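Local coordinates for probable outer membrane protein (Pseudomonas aeruginosa, PDB 3DWO) that probably carries hydrophobic compounds such as long-chain fatty acids across the bacterial outer membrane, as a channel of the FadL family, at residues 15-23 with 338-346; 222-230 with 290-298. One frame throughout, in Å; residues are numbered along the deposited sequence.

Interaction 1: 15-23 with 338-346; sequences RAMAGGSLF and TLAVGGDYK. With C8E ((hydroxyethyloxy)tri(ethyloxy)octane), chain G.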
loop_
_atom_site.group_PDB
_atom_site.type_symbol
_atom_site.label_atom_id
_atom_site.label_comp_id
_atom_site.label_asym_id
_atom_site.label_seq_id
_atom_site.Cartn_x
_atom_site.Cartn_y
_atom_site.Cartn_z
ATOM N N ARG A 15 -1.172 -18.696 -7.185
ATOM C CA ARG A 15 -0.274 -19.471 -6.335
ATOM C C ARG A 15 0.326 -18.639 -5.205
ATOM O O ARG A 15 1.426 -18.924 -4.722
ATOM C CB ARG A 15 0.838 -20.108 -7.175
ATOM C CG ARG A 15 1.507 -19.164 -8.154
ATOM C CD ARG A 15 2.592 -19.879 -8.945
ATOM N NE ARG A 15 3.220 -18.983 -9.910
ATOM C CZ ARG A 15 2.957 -18.969 -11.212
ATOM N NH1 ARG A 15 2.078 -19.813 -11.731
ATOM N NH2 ARG A 15 3.570 -18.097 -11.994
ATOM N N ALA A 16 -0.417 -17.622 -4.774
ATOM C CA ALA A 16 0.013 -16.735 -3.696
ATOM C C ALA A 16 1.389 -16.135 -3.953
ATOM O O ALA A 16 2.174 -15.940 -3.022
ATOM C CB ALA A 16 0.010 -17.484 -2.364
ATOM N N MET A 17 1.674 -15.843 -5.222
ATOM C CA MET A 17 2.949 -15.249 -5.623
ATOM C C MET A 17 4.178 -16.135 -5.387
ATOM O O MET A 17 5.311 -15.665 -5.494
ATOM C CB MET A 17 3.158 -13.911 -4.899
ATOM C CG MET A 17 2.290 -12.755 -5.397
ATOM S SD MET A 17 0.525 -12.927 -5.058
ATOM C CE MET A 17 0.477 -12.519 -3.318
ATOM N N ALA A 18 3.965 -17.410 -5.067
ATOM C CA ALA A 18 5.084 -18.318 -4.819
ATOM C C ALA A 18 5.914 -18.532 -6.081
ATOM O O ALA A 18 5.376 -18.797 -7.152
ATOM C CB ALA A 18 4.568 -19.657 -4.296
ATOM N N GLY A 19 7.230 -18.414 -5.948
ATOM C CA GLY A 19 8.104 -18.597 -7.092
ATOM C C GLY A 19 8.328 -17.304 -7.851
ATOM O O GLY A 19 9.102 -17.264 -8.809
ATOM N N GLY A 20 7.654 -16.242 -7.426
ATOM C CA GLY A 20 7.818 -14.965 -8.091
ATOM C C GLY A 20 7.482 -15.068 -9.565
ATOM O O GLY A 20 6.425 -15.587 -9.936
ATOM N N SER A 21 8.386 -14.584 -10.412
ATOM C CA SER A 21 8.163 -14.625 -11.849
ATOM C C SER A 21 9.100 -15.612 -12.547
ATOM O O SER A 21 9.380 -15.470 -13.741
ATOM C CB SER A 21 8.346 -13.222 -12.437
ATOM O OG SER A 21 9.621 -12.700 -12.107
ATOM N N LEU A 22 9.561 -16.621 -11.808
ATOM C CA LEU A 22 10.477 -17.611 -12.361
ATOM C C LEU A 22 9.836 -18.788 -13.097
ATOM O O LEU A 22 10.545 -19.617 -13.667
ATOM C CB LEU A 22 11.415 -18.129 -11.265
ATOM C CG LEU A 22 12.393 -17.089 -10.701
ATOM C CD1 LEU A 22 13.352 -17.744 -9.723
ATOM C CD2 LEU A 22 13.168 -16.444 -11.839
ATOM N N PHE A 23 8.508 -18.877 -13.087
ATOM C CA PHE A 23 7.833 -19.955 -13.805
ATOM C C PHE A 23 8.028 -19.701 -15.299
ATOM O O PHE A 23 8.122 -18.555 -15.735
ATOM C CB PHE A 23 6.341 -19.989 -13.462
ATOM C CG PHE A 23 6.021 -20.778 -12.218
ATOM C CD1 PHE A 23 5.709 -22.133 -12.300
ATOM C CD2 PHE A 23 6.056 -20.175 -10.964
ATOM C CE1 PHE A 23 5.436 -22.875 -11.150
ATOM C CE2 PHE A 23 5.788 -20.908 -9.811
ATOM C CZ PHE A 23 5.477 -22.262 -9.905
ATOM N N THR A 338 7.944 -11.888 3.866
ATOM C CA THR A 338 6.747 -12.464 3.285
ATOM C C THR A 338 7.191 -13.763 2.612
ATOM O O THR A 338 7.996 -13.758 1.681
ATOM C CB THR A 338 6.063 -11.474 2.283
ATOM O OG1 THR A 338 5.060 -12.159 1.518
ATOM C CG2 THR A 338 7.074 -10.858 1.368
ATOM N N LEU A 339 6.690 -14.881 3.127
ATOM C CA LEU A 339 7.047 -16.191 2.606
ATOM C C LEU A 339 5.849 -16.822 1.914
ATOM O O LEU A 339 4.727 -16.766 2.415
ATOM C CB LEU A 339 7.523 -17.093 3.746
ATOM C CG LEU A 339 8.465 -16.438 4.760
ATOM C CD1 LEU A 339 8.712 -17.392 5.918
ATOM C CD2 LEU A 339 9.768 -16.055 4.085
ATOM N N ALA A 340 6.095 -17.424 0.757
ATOM C CA ALA A 340 5.030 -18.055 -0.004
ATOM C C ALA A 340 5.494 -19.373 -0.601
ATOM O O ALA A 340 6.675 -19.565 -0.891
ATOM C CB ALA A 340 4.562 -17.124 -1.115
ATOM N N VAL A 341 4.553 -20.286 -0.775
ATOM C CA VAL A 341 4.853 -21.571 -1.367
ATOM C C VAL A 341 3.609 -21.996 -2.118
ATOM O O VAL A 341 2.495 -21.854 -1.620
ATOM C CB VAL A 341 5.213 -22.623 -0.297
ATOM C CG1 VAL A 341 4.078 -22.759 0.711
ATOM C CG2 VAL A 341 5.498 -23.958 -0.969
ATOM N N GLY A 342 3.804 -22.493 -3.330
ATOM C CA GLY A 342 2.683 -22.921 -4.141
ATOM C C GLY A 342 3.192 -23.437 -5.467
ATOM O O GLY A 342 4.402 -23.498 -5.681
ATOM N N GLY A 343 2.285 -23.809 -6.364
ATOM C CA GLY A 343 2.727 -24.315 -7.646
ATOM C C GLY A 343 1.633 -24.524 -8.669
ATOM O O GLY A 343 0.454 -24.298 -8.398
ATOM N N ASP A 344 2.049 -24.974 -9.850
ATOM C CA ASP A 344 1.156 -25.223 -10.973
ATOM C C ASP A 344 1.113 -26.701 -11.345
ATOM O O ASP A 344 2.129 -27.401 -11.291
ATOM C CB ASP A 344 1.629 -24.424 -12.191
ATOM C CG ASP A 344 1.313 -22.948 -12.084
ATOM O OD1 ASP A 344 1.233 -22.430 -10.952
ATOM O OD2 ASP A 344 1.154 -22.302 -13.140
ATOM N N TYR A 345 -0.069 -27.169 -11.725
ATOM C CA TYR A 345 -0.237 -28.554 -12.136
ATOM C C TYR A 345 -1.024 -28.613 -13.437
ATOM O O TYR A 345 -2.178 -28.196 -13.490
ATOM C CB TYR A 345 -0.980 -29.358 -11.073
ATOM C CG TYR A 345 -1.029 -30.828 -11.406
ATOM C CD1 TYR A 345 0.079 -31.644 -11.187
ATOM C CD2 TYR A 345 -2.159 -31.394 -11.994
ATOM C CE1 TYR A 345 0.068 -32.986 -11.549
ATOM C CE2 TYR A 345 -2.180 -32.736 -12.363
ATOM C CZ TYR A 345 -1.062 -33.525 -12.137
ATOM O OH TYR A 345 -1.064 -34.853 -12.503
ATOM N N LYS A 346 -0.395 -29.127 -14.487
ATOM C CA LYS A 346 -1.060 -29.241 -15.778
ATOM C C LYS A 346 -1.946 -30.480 -15.761
ATOM O O LYS A 346 -1.457 -31.607 -15.691
ATOM C CB LYS A 346 -0.022 -29.347 -16.895
ATOM C CG LYS A 346 0.904 -28.147 -16.969
ATOM C CD LYS A 346 2.115 -28.417 -17.842
ATOM C CE LYS A 346 3.095 -27.254 -17.783
ATOM N NZ LYS A 346 4.348 -27.536 -18.540
HETATM C C1 C8E G . 0.638 -26.732 -3.954
HETATM C C2 C8E G . 0.527 -27.300 -5.290
HETATM C C3 C8E G . -0.469 -26.664 -6.151
HETATM C C4 C8E G . -1.591 -27.586 -6.264
HETATM C C5 C8E G . -2.047 -27.617 -7.674
HETATM C C6 C8E G . -2.875 -28.786 -7.905
#
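R15 and D344 meet where the N-terminal segment that plugs the barrel of FadL-type channels lies against the inner side of the barrel wall, on strand 336-346. R15 starts with its CB 4.1 Å from the backbone N of G343. CG sits between the backbone N and the carbonyl carbon (chi1 47°), and from there the chain runs extended to NE, at a slant to the strand. CD passes 3.5 Å from OD1 of D344. At the tip, NH1 gives the same OD1 a bent 2.9 Å hydrogen bond, part of a salt bridge, on the syn side but 29° out of the carboxylate plane, with OD2 close by. The guanidinium and carboxylate planes are 54° apart. The other carboxylate oxygen, OD2, is held in a salt bridge by R354 of strand 351-360. The arginine's end lies over F23: its NH1 is 4.0 Å above the ring plane, over the centre, and OD1 of D344 lies over the same face, while CZ of F23 comes 4.1 Å from CA of G343.

Nearer the start of the strand small residues make the contact. A16 ends helix 10-14 in a Schellman motif, and R15 to A18 form a type I' turn. That turn brings the CB of A18 to 3.1 Å from G342 N, where the bare glycine backbone lets the two chains come together, and packs it against the CB of A340. C3 of the bound C8E lies 3.4 Å from O of G343. The A340 methyl lies 3.3 Å from the carbonyl O of A16.

Interaction 2: 222-230 with 290-298; sequences PTDRDTLGF and LDWVHQFND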
loop_
_atom_site.group_PDB
_atom_site.type_symbol
_atom_site.label_atom_id
_atom_site.label_comp_id
_atom_site.label_asym_id
_atom_site.label_seq_id
_atom_site.Cartn_x
_atom_site.Cartn_y
_atom_site.Cartn_z
ATOM N N PRO A 222 20.761 -23.899 -11.950
ATOM C CA PRO A 222 21.757 -24.938 -11.688
ATOM C C PRO A 222 21.526 -26.283 -12.362
ATOM O O PRO A 222 22.448 -26.840 -12.959
ATOM C CB PRO A 222 21.729 -25.071 -10.165
ATOM C CG PRO A 222 21.270 -23.733 -9.708
ATOM C CD PRO A 222 20.175 -23.424 -10.688
ATOM N N THR A 223 20.304 -26.799 -12.289
ATOM C CA THR A 223 20.033 -28.120 -12.846
ATOM C C THR A 223 18.897 -28.289 -13.853
ATOM O O THR A 223 18.297 -29.362 -13.919
ATOM C CB THR A 223 19.777 -29.121 -11.706
ATOM O OG1 THR A 223 18.572 -28.759 -11.017
ATOM C CG2 THR A 223 20.932 -29.104 -10.716
ATOM N N ASP A 224 18.598 -27.262 -14.641
ATOM C CA ASP A 224 17.518 -27.369 -15.626
ATOM C C ASP A 224 16.173 -27.660 -14.944
ATOM O O ASP A 224 15.110 -27.452 -15.526
ATOM C CB ASP A 224 17.824 -28.480 -16.641
ATOM C CG ASP A 224 19.071 -28.196 -17.472
ATOM O OD1 ASP A 224 20.167 -28.071 -16.885
ATOM O OD2 ASP A 224 18.953 -28.101 -18.715
ATOM N N ARG A 225 16.237 -28.151 -13.710
ATOM C CA ARG A 225 15.048 -28.465 -12.923
ATOM C C ARG A 225 14.807 -27.360 -11.905
ATOM O O ARG A 225 13.672 -27.090 -11.511
ATOM C CB ARG A 225 15.233 -29.788 -12.171
ATOM C CG ARG A 225 14.882 -31.025 -12.962
ATOM C CD ARG A 225 13.444 -30.958 -13.430
ATOM N NE ARG A 225 12.913 -32.271 -13.781
ATOM C CZ ARG A 225 12.734 -33.260 -12.911
ATOM N NH1 ARG A 225 13.046 -33.088 -11.632
ATOM N NH2 ARG A 225 12.237 -34.419 -13.320
ATOM N N ASP A 226 15.891 -26.725 -11.479
ATOM C CA ASP A 226 15.813 -25.666 -10.493
ATOM C C ASP A 226 16.169 -24.307 -11.068
ATOM O O ASP A 226 17.148 -24.161 -11.799
ATOM C CB ASP A 226 16.744 -25.978 -9.323
ATOM C CG ASP A 226 16.451 -27.320 -8.693
ATOM O OD1 ASP A 226 15.332 -27.498 -8.170
ATOM O OD2 ASP A 226 17.341 -28.197 -8.722
ATOM N N THR A 227 15.357 -23.315 -10.730
ATOM C CA THR A 227 15.580 -21.955 -11.177
ATOM C C THR A 227 15.569 -21.090 -9.929
ATOM O O THR A 227 14.560 -21.009 -9.229
ATOM C CB THR A 227 14.470 -21.482 -12.132
ATOM O OG1 THR A 227 14.400 -22.361 -13.259
ATOM C CG2 THR A 227 14.762 -20.075 -12.626
ATOM N N LEU A 228 16.705 -20.471 -9.635
ATOM C CA LEU A 228 16.826 -19.611 -8.473
ATOM C C LEU A 228 16.888 -18.173 -8.947
ATOM O O LEU A 228 17.426 -17.887 -10.017
ATOM C CB LEU A 228 18.091 -19.946 -7.686
ATOM C CG LEU A 228 18.140 -21.305 -6.983
ATOM C CD1 LEU A 228 19.493 -21.478 -6.311
ATOM C CD2 LEU A 228 17.032 -21.392 -5.948
ATOM N N GLY A 229 16.336 -17.267 -8.152
ATOM C CA GLY A 229 16.350 -15.875 -8.541
ATOM C C GLY A 229 16.465 -14.907 -7.385
ATOM O O GLY A 229 15.921 -15.126 -6.300
ATOM N N PHE A 230 17.209 -13.836 -7.621
ATOM C CA PHE A 230 17.378 -12.797 -6.630
ATOM C C PHE A 230 17.008 -11.492 -7.312
ATOM O O PHE A 230 17.535 -11.167 -8.380
ATOM C CB PHE A 230 18.820 -12.714 -6.143
ATOM C CG PHE A 230 19.027 -11.666 -5.096
ATOM C CD1 PHE A 230 18.575 -11.869 -3.799
ATOM C CD2 PHE A 230 19.612 -10.448 -5.422
ATOM C CE1 PHE A 230 18.700 -10.872 -2.836
ATOM C CE2 PHE A 230 19.741 -9.441 -4.468
ATOM C CZ PHE A 230 19.284 -9.654 -3.173
ATOM N N LEU A 290 13.863 -13.570 -2.915
ATOM C CA LEU A 290 14.599 -14.752 -3.327
ATOM C C LEU A 290 13.546 -15.739 -3.827
ATOM O O LEU A 290 12.632 -16.091 -3.088
ATOM C CB LEU A 290 15.356 -15.332 -2.126
ATOM C CG LEU A 290 16.539 -16.279 -2.360
ATOM C CD1 LEU A 290 16.077 -17.528 -3.105
ATOM C CD2 LEU A 290 17.622 -15.554 -3.147
ATOM N N ASP A 291 13.660 -16.168 -5.082
ATOM C CA ASP A 291 12.697 -17.107 -5.650
ATOM C C ASP A 291 13.324 -18.423 -6.107
ATOM O O ASP A 291 14.451 -18.458 -6.609
ATOM C CB ASP A 291 11.964 -16.464 -6.826
ATOM C CG ASP A 291 11.280 -15.169 -6.445
ATOM O OD1 ASP A 291 10.420 -15.192 -5.537
ATOM O OD2 ASP A 291 11.600 -14.127 -7.053
ATOM N N TRP A 292 12.570 -19.503 -5.938
ATOM C CA TRP A 292 13.017 -20.833 -6.317
ATOM C C TRP A 292 11.875 -21.636 -6.921
ATOM O O TRP A 292 10.822 -21.803 -6.310
ATOM C CB TRP A 292 13.578 -21.565 -5.094
ATOM C CG TRP A 292 13.992 -22.986 -5.363
ATOM C CD1 TRP A 292 14.659 -23.455 -6.460
ATOM C CD2 TRP A 292 13.805 -24.114 -4.498
ATOM N NE1 TRP A 292 14.900 -24.803 -6.331
ATOM C CE2 TRP A 292 14.386 -25.233 -5.137
ATOM C CE3 TRP A 292 13.202 -24.287 -3.244
ATOM C CZ2 TRP A 292 14.384 -26.512 -4.563
ATOM C CZ3 TRP A 292 13.198 -25.561 -2.673
ATOM C CH2 TRP A 292 13.786 -26.656 -3.337
ATOM N N VAL A 293 12.088 -22.126 -8.134
ATOM C CA VAL A 293 11.082 -22.923 -8.814
ATOM C C VAL A 293 11.677 -24.273 -9.194
ATOM O O VAL A 293 12.678 -24.352 -9.907
ATOM C CB VAL A 293 10.565 -22.210 -10.082
ATOM C CG1 VAL A 293 9.638 -23.127 -10.861
ATOM C CG2 VAL A 293 9.822 -20.940 -9.687
ATOM N N HIS A 294 11.063 -25.338 -8.691
ATOM C CA HIS A 294 11.522 -26.684 -8.983
ATOM C C HIS A 294 10.463 -27.451 -9.759
ATOM O O HIS A 294 9.308 -27.531 -9.344
ATOM C CB HIS A 294 11.847 -27.438 -7.692
ATOM C CG HIS A 294 12.222 -28.871 -7.915
ATOM N ND1 HIS A 294 11.337 -29.801 -8.414
ATOM C CD2 HIS A 294 13.394 -29.524 -7.736
ATOM C CE1 HIS A 294 11.948 -30.966 -8.537
ATOM N NE2 HIS A 294 13.197 -30.825 -8.132
ATOM N N GLN A 295 10.866 -28.011 -10.892
ATOM C CA GLN A 295 9.958 -28.783 -11.719
ATOM C C GLN A 295 10.133 -30.256 -11.359
ATOM O O GLN A 295 11.174 -30.850 -11.638
ATOM C CB GLN A 295 10.279 -28.536 -13.190
ATOM C CG GLN A 295 10.275 -27.056 -13.542
ATOM C CD GLN A 295 10.872 -26.764 -14.904
ATOM O OE1 GLN A 295 12.035 -27.083 -15.167
ATOM N NE2 GLN A 295 10.081 -26.147 -15.776
ATOM N N PHE A 296 9.119 -30.832 -10.717
ATOM C CA PHE A 296 9.151 -32.235 -10.304
ATOM C C PHE A 296 8.967 -33.183 -11.479
ATOM O O PHE A 296 9.623 -34.220 -11.561
ATOM C CB PHE A 296 8.074 -32.490 -9.253
ATOM C CG PHE A 296 8.408 -31.923 -7.912
ATOM C CD1 PHE A 296 9.165 -32.654 -7.006
ATOM C CD2 PHE A 296 8.002 -30.637 -7.566
ATOM C CE1 PHE A 296 9.518 -32.116 -5.771
ATOM C CE2 PHE A 296 8.349 -30.088 -6.334
ATOM C CZ PHE A 296 9.108 -30.829 -5.434
ATOM N N ASN A 297 8.069 -32.820 -12.386
ATOM C CA ASN A 297 7.806 -33.619 -13.571
ATOM C C ASN A 297 7.201 -32.730 -14.649
ATOM O O ASN A 297 7.135 -31.509 -14.489
ATOM C CB ASN A 297 6.866 -34.777 -13.242
ATOM C CG ASN A 297 5.578 -34.316 -12.614
ATOM O OD1 ASN A 297 4.868 -33.481 -13.171
ATOM N ND2 ASN A 297 5.262 -34.863 -11.445
ATOM N N ASP A 298 6.757 -33.338 -15.744
ATOM C CA ASP A 298 6.186 -32.579 -16.850
ATOM C C ASP A 298 4.826 -31.970 -16.541
ATOM O O ASP A 298 4.226 -31.322 -17.399
ATOM C CB ASP A 298 6.090 -33.459 -18.103
ATOM C CG ASP A 298 5.164 -34.645 -17.917
ATOM O OD1 ASP A 298 5.338 -35.392 -16.930
ATOM O OD2 ASP A 298 4.265 -34.834 -18.765
#
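The indole of W292 turns its edge toward strand 226-248: CB of D226 lies in the ring plane, and D226 OD1 and T227 O also sit at the rim, while CB of H294 rests over one face, off centre. NE1 points to OD1 of D226 at 3.3 Å, a long bond whose acceptor is not surely placed. W292 reaches this site with CG anti to its backbone N (chi1 176°), its ring beside the aspartate. The imidazole of H294 has R225 O over one face and F296 CA at its edge, and its ND1 stands 3.4 Å above the centre of the F296 ring. Over one face of the R225 guanidinium lies the carbonyl oxygen of F296. At the far end, CD2 of L290 sits at the edge of the F230 ring, 3.9 Å from its CD1.

Beneath these groups runs an antiparallel beta ladder of the barrel wall, the strand axes 4.6 Å apart. T227 with V293 and G229 with D291 are hydrogen-bonded pairs, each closed by two backbone bonds; the shortest, G229 N to D291 O, is 2.7 Å. D226 with H294, L228 with W292 and F230 with L290 are the non-hydrogen-bonded pairs, their side chains together on the outward face. T227, D291 and V293 point to the opposite, buried face, where D291 OD1 is hydrogen-bonded to S305. Past the ladder, Q295 N bonds to R225 O at 3.0 Å. In the turn before the strand, T223 OG1 donates to OD2 of D226 at 2.7 Å, arriving 41° above the carboxylate plane.

Interaction 1 joins the plug to the inside of the barrel wall and is mostly buried, with a salt bridge, a ring over an arginine and methyl groups against glycine backbone. Interaction 2 is a piece of the wall itself, held by regular backbone bonds, with aromatic and aliphatic side chains on the surface and buried groups on the other face. The two lie on the same sheet, centres about 11 Å apart, strands 287-295 and 336-346 both pairing with 300-309. L22 of the plug connects them: its CD1 comes 3.4 Å from D291 O and equally near G229 N, packing on the inner face of the ladder in interaction 2.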